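Local coordinates for synaptotagmin-4 (Rattus norvegicus, PDB 1W15), which takes part in the mobility of neuronal dense-core vesicles through its interaction with the kinesin KIF1A, and is here represented by its C2B domain, at residues Asn30-His41 against Asn79-Ile90. Residues are numbered along the deposited sequence; the frame is centred on the assembly and turned at random.
Sequences NTLTVVVLKARH and NAVFNELFVFDI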
# COMPACT_ATOMS: atom_id res chain seq x y z
N ASN A 30 14.05 -14.12 5.24
CA ASN A 30 13.10 -15.22 5.06
C ASN A 30 11.67 -14.82 5.41
O ASN A 30 11.02 -15.51 6.20
CB ASN A 30 13.54 -16.39 5.94
CG ASN A 30 15.02 -16.62 5.87
OD1 ASN A 30 15.59 -16.84 4.76
ND2 ASN A 30 15.67 -16.54 7.03
N THR A 31 11.21 -13.69 4.89
CA THR A 31 9.77 -13.37 4.99
C THR A 31 9.32 -13.05 3.60
O THR A 31 10.13 -12.69 2.73
CB THR A 31 9.39 -12.19 5.92
OG1 THR A 31 10.26 -11.11 5.68
CG2 THR A 31 9.52 -12.52 7.45
N LEU A 32 8.02 -13.21 3.36
CA LEU A 32 7.47 -12.90 2.05
C LEU A 32 6.26 -12.07 2.38
O LEU A 32 5.40 -12.50 3.18
CB LEU A 32 7.02 -14.19 1.37
CG LEU A 32 6.28 -14.08 0.03
CD1 LEU A 32 7.19 -13.58 -1.16
CD2 LEU A 32 5.65 -15.46 -0.28
N THR A 33 6.16 -10.89 1.78
CA THR A 33 4.97 -10.08 2.04
C THR A 33 4.06 -10.18 0.84
O THR A 33 4.51 -10.14 -0.31
CB THR A 33 5.36 -8.63 2.41
OG1 THR A 33 5.69 -7.90 1.23
CG2 THR A 33 6.68 -8.66 3.21
N VAL A 34 2.77 -10.36 1.10
CA VAL A 34 1.81 -10.59 0.03
C VAL A 34 0.68 -9.59 0.26
O VAL A 34 0.09 -9.55 1.36
CB VAL A 34 1.23 -12.05 0.11
CG1 VAL A 34 0.11 -12.25 -0.91
CG2 VAL A 34 2.35 -13.17 -0.08
N VAL A 35 0.35 -8.82 -0.76
CA VAL A 35 -0.75 -7.87 -0.67
C VAL A 35 -1.84 -8.33 -1.62
O VAL A 35 -1.64 -8.46 -2.83
CB VAL A 35 -0.33 -6.40 -1.04
CG1 VAL A 35 -1.50 -5.41 -0.74
CG2 VAL A 35 0.97 -6.01 -0.29
N VAL A 36 -3.02 -8.53 -1.07
CA VAL A 36 -4.19 -8.78 -1.93
C VAL A 36 -4.82 -7.39 -2.16
O VAL A 36 -5.31 -6.73 -1.20
CB VAL A 36 -5.24 -9.72 -1.25
CG1 VAL A 36 -6.44 -9.92 -2.19
CG2 VAL A 36 -4.59 -11.12 -0.94
N LEU A 37 -4.79 -6.93 -3.42
CA LEU A 37 -5.11 -5.54 -3.69
C LEU A 37 -6.59 -5.44 -4.07
O LEU A 37 -7.37 -4.82 -3.34
CB LEU A 37 -4.19 -4.96 -4.76
CG LEU A 37 -2.78 -4.76 -4.16
CD1 LEU A 37 -1.63 -4.87 -5.18
CD2 LEU A 37 -2.78 -3.35 -3.53
N LYS A 38 -6.97 -6.04 -5.21
CA LYS A 38 -8.34 -5.86 -5.76
C LYS A 38 -8.69 -7.05 -6.62
O LYS A 38 -7.82 -7.73 -7.14
CB LYS A 38 -8.42 -4.66 -6.74
CG LYS A 38 -7.63 -3.49 -6.48
CD LYS A 38 -7.91 -2.41 -7.57
CE LYS A 38 -7.16 -1.12 -7.17
NZ LYS A 38 -7.46 0.07 -8.07
N ALA A 39 -9.98 -7.30 -6.79
CA ALA A 39 -10.43 -8.23 -7.83
C ALA A 39 -11.37 -7.44 -8.75
O ALA A 39 -12.00 -6.45 -8.31
CB ALA A 39 -11.19 -9.40 -7.18
N ARG A 40 -11.53 -7.88 -9.99
CA ARG A 40 -12.49 -7.28 -10.90
C ARG A 40 -13.04 -8.32 -11.87
O ARG A 40 -12.44 -9.40 -12.05
CB ARG A 40 -11.85 -6.11 -11.68
CG ARG A 40 -10.85 -6.55 -12.73
CD ARG A 40 -10.04 -5.41 -13.36
NE ARG A 40 -8.93 -5.89 -14.19
CZ ARG A 40 -7.96 -5.11 -14.68
NH1 ARG A 40 -7.96 -3.80 -14.44
NH2 ARG A 40 -7.00 -5.63 -15.44
N HIS A 41 -14.18 -7.96 -12.49
CA HIS A 41 -14.90 -8.79 -13.45
C HIS A 41 -15.26 -10.14 -12.87
O HIS A 41 -15.22 -11.13 -13.58
CB HIS A 41 -14.09 -8.99 -14.75
CG HIS A 41 -13.59 -7.71 -15.37
ND1 HIS A 41 -14.41 -6.64 -15.65
CD2 HIS A 41 -12.36 -7.37 -15.81
CE1 HIS A 41 -13.70 -5.67 -16.19
NE2 HIS A 41 -12.44 -6.08 -16.29
N ASN A 79 -16.46 -6.28 -8.33
CA ASN A 79 -15.16 -5.57 -8.16
C ASN A 79 -14.98 -5.00 -6.72
O ASN A 79 -15.84 -4.25 -6.20
CB ASN A 79 -14.91 -4.47 -9.24
CG ASN A 79 -15.77 -4.67 -10.50
OD1 ASN A 79 -15.29 -5.08 -11.60
ND2 ASN A 79 -17.08 -4.39 -10.34
N ALA A 80 -13.84 -5.30 -6.12
CA ALA A 80 -13.67 -5.20 -4.68
C ALA A 80 -12.25 -4.77 -4.44
O ALA A 80 -11.34 -5.37 -5.01
CB ALA A 80 -13.89 -6.59 -4.05
N VAL A 81 -12.05 -3.71 -3.65
CA VAL A 81 -10.72 -3.29 -3.22
C VAL A 81 -10.49 -3.92 -1.84
O VAL A 81 -11.29 -3.70 -0.90
CB VAL A 81 -10.63 -1.76 -3.16
CG1 VAL A 81 -9.24 -1.31 -2.75
CG2 VAL A 81 -10.98 -1.15 -4.53
N PHE A 82 -9.47 -4.77 -1.71
CA PHE A 82 -9.19 -5.42 -0.43
C PHE A 82 -8.06 -4.69 0.30
O PHE A 82 -8.19 -4.44 1.49
CB PHE A 82 -8.79 -6.88 -0.62
CG PHE A 82 -9.88 -7.70 -1.21
CD1 PHE A 82 -10.97 -8.10 -0.43
CD2 PHE A 82 -9.84 -8.07 -2.56
CE1 PHE A 82 -12.01 -8.86 -0.99
CE2 PHE A 82 -10.90 -8.83 -3.13
CZ PHE A 82 -11.97 -9.21 -2.35
N ASN A 83 -6.97 -4.39 -0.40
CA ASN A 83 -5.77 -3.74 0.17
C ASN A 83 -5.32 -4.38 1.48
O ASN A 83 -5.29 -3.70 2.54
CB ASN A 83 -6.01 -2.24 0.40
CG ASN A 83 -6.12 -1.45 -0.90
OD1 ASN A 83 -5.70 -1.94 -1.95
ND2 ASN A 83 -6.71 -0.24 -0.83
N GLU A 84 -5.05 -5.68 1.45
CA GLU A 84 -4.71 -6.35 2.72
C GLU A 84 -3.31 -6.87 2.56
O GLU A 84 -3.10 -7.73 1.71
CB GLU A 84 -5.70 -7.51 3.05
CG GLU A 84 -7.00 -6.89 3.53
CD GLU A 84 -7.67 -7.65 4.64
OE1 GLU A 84 -6.94 -8.24 5.47
OE2 GLU A 84 -8.92 -7.58 4.69
N LEU A 85 -2.39 -6.40 3.40
CA LEU A 85 -1.00 -6.92 3.39
C LEU A 85 -0.85 -8.00 4.46
O LEU A 85 -1.30 -7.81 5.65
CB LEU A 85 0.00 -5.80 3.57
CG LEU A 85 1.52 -6.14 3.54
CD1 LEU A 85 2.27 -4.87 3.00
CD2 LEU A 85 2.05 -6.56 4.92
N PHE A 86 -0.21 -9.10 4.06
CA PHE A 86 0.13 -10.18 4.98
C PHE A 86 1.61 -10.43 4.95
O PHE A 86 2.27 -10.27 3.88
CB PHE A 86 -0.57 -11.48 4.58
CG PHE A 86 -2.09 -11.33 4.49
CD1 PHE A 86 -2.86 -11.20 5.64
CD2 PHE A 86 -2.72 -11.36 3.23
CE1 PHE A 86 -4.28 -11.06 5.57
CE2 PHE A 86 -4.18 -11.23 3.15
CZ PHE A 86 -4.91 -11.07 4.32
N VAL A 87 2.12 -10.87 6.08
CA VAL A 87 3.54 -11.22 6.19
C VAL A 87 3.64 -12.73 6.45
O VAL A 87 3.08 -13.22 7.45
CB VAL A 87 4.24 -10.40 7.33
CG1 VAL A 87 5.72 -10.81 7.54
CG2 VAL A 87 4.16 -8.96 7.02
N PHE A 88 4.39 -13.45 5.59
CA PHE A 88 4.63 -14.90 5.80
C PHE A 88 6.05 -15.15 6.19
O PHE A 88 6.95 -14.60 5.60
CB PHE A 88 4.37 -15.69 4.53
CG PHE A 88 2.93 -15.80 4.18
CD1 PHE A 88 2.09 -16.66 4.90
CD2 PHE A 88 2.42 -15.10 3.09
CE1 PHE A 88 0.74 -16.81 4.54
CE2 PHE A 88 1.06 -15.23 2.73
CZ PHE A 88 0.21 -16.10 3.48
N ASP A 89 6.25 -15.98 7.20
CA ASP A 89 7.59 -16.57 7.50
C ASP A 89 7.94 -17.68 6.51
O ASP A 89 7.11 -18.53 6.21
CB ASP A 89 7.56 -17.17 8.91
CG ASP A 89 7.45 -16.11 9.99
OD1 ASP A 89 8.07 -15.03 9.86
OD2 ASP A 89 6.78 -16.27 11.02
N ILE A 90 9.16 -17.69 5.99
CA ILE A 90 9.57 -18.70 5.04
C ILE A 90 10.56 -19.54 5.83
O ILE A 90 11.56 -19.03 6.32
CB ILE A 90 10.24 -18.06 3.77
CG1 ILE A 90 9.27 -17.11 3.05
CG2 ILE A 90 10.80 -19.13 2.82
CD1 ILE A 90 7.94 -17.78 2.55
O HOH W 1 10.88 -15.63 8.80
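Leu37 O is gripped by two amides of the facing strand, Phe82 N at 2.7 Å and Asn83 N at 3.0 Å, both from the same face of its plane. Here the register slips by one residue in a G1 beta bulge, Asn83 and Glu84 both facing Val36. The Asn83 side chain crosses that of Leu37 at about a right angle, its OD1 3.6 Å from Leu37 CD2, and its ND2 bonds to Asn83 O of a neighbouring subunit. From the bulge toward Asn30, paired backbone bonds join Val36 to Glu84, Val34 to Phe86 and Leu32 to Phe88. The strands form one side of a four-stranded sheet in the C2 beta-sandwich, strand 80-89 at its edge within the chain. Leu32, Val34, Val36 and Phe88 point into the sandwich, against strands 53-61 and 98-106, where the Phe82 ring packs on Val55. There Val34 CG1 stands anti to the backbone N (chi1 174°), placing CG2 in plane at the Phe88 ring edge, 3.7 Å from Phe88 CD2. Val36 spreads CG1 to Phe82 CD2 at 3.9 Å and CG2 to the Phe86 edge. On the other face, Val35 CG2 lies 3.7 Å from Leu85 CD1; an alanine here would probably open a gap there and leave Leu85 without its mate across the strands. At the far end, Asn79 OD1 accepts a nearly straight bond (174°) from His41 N, above the amide plane.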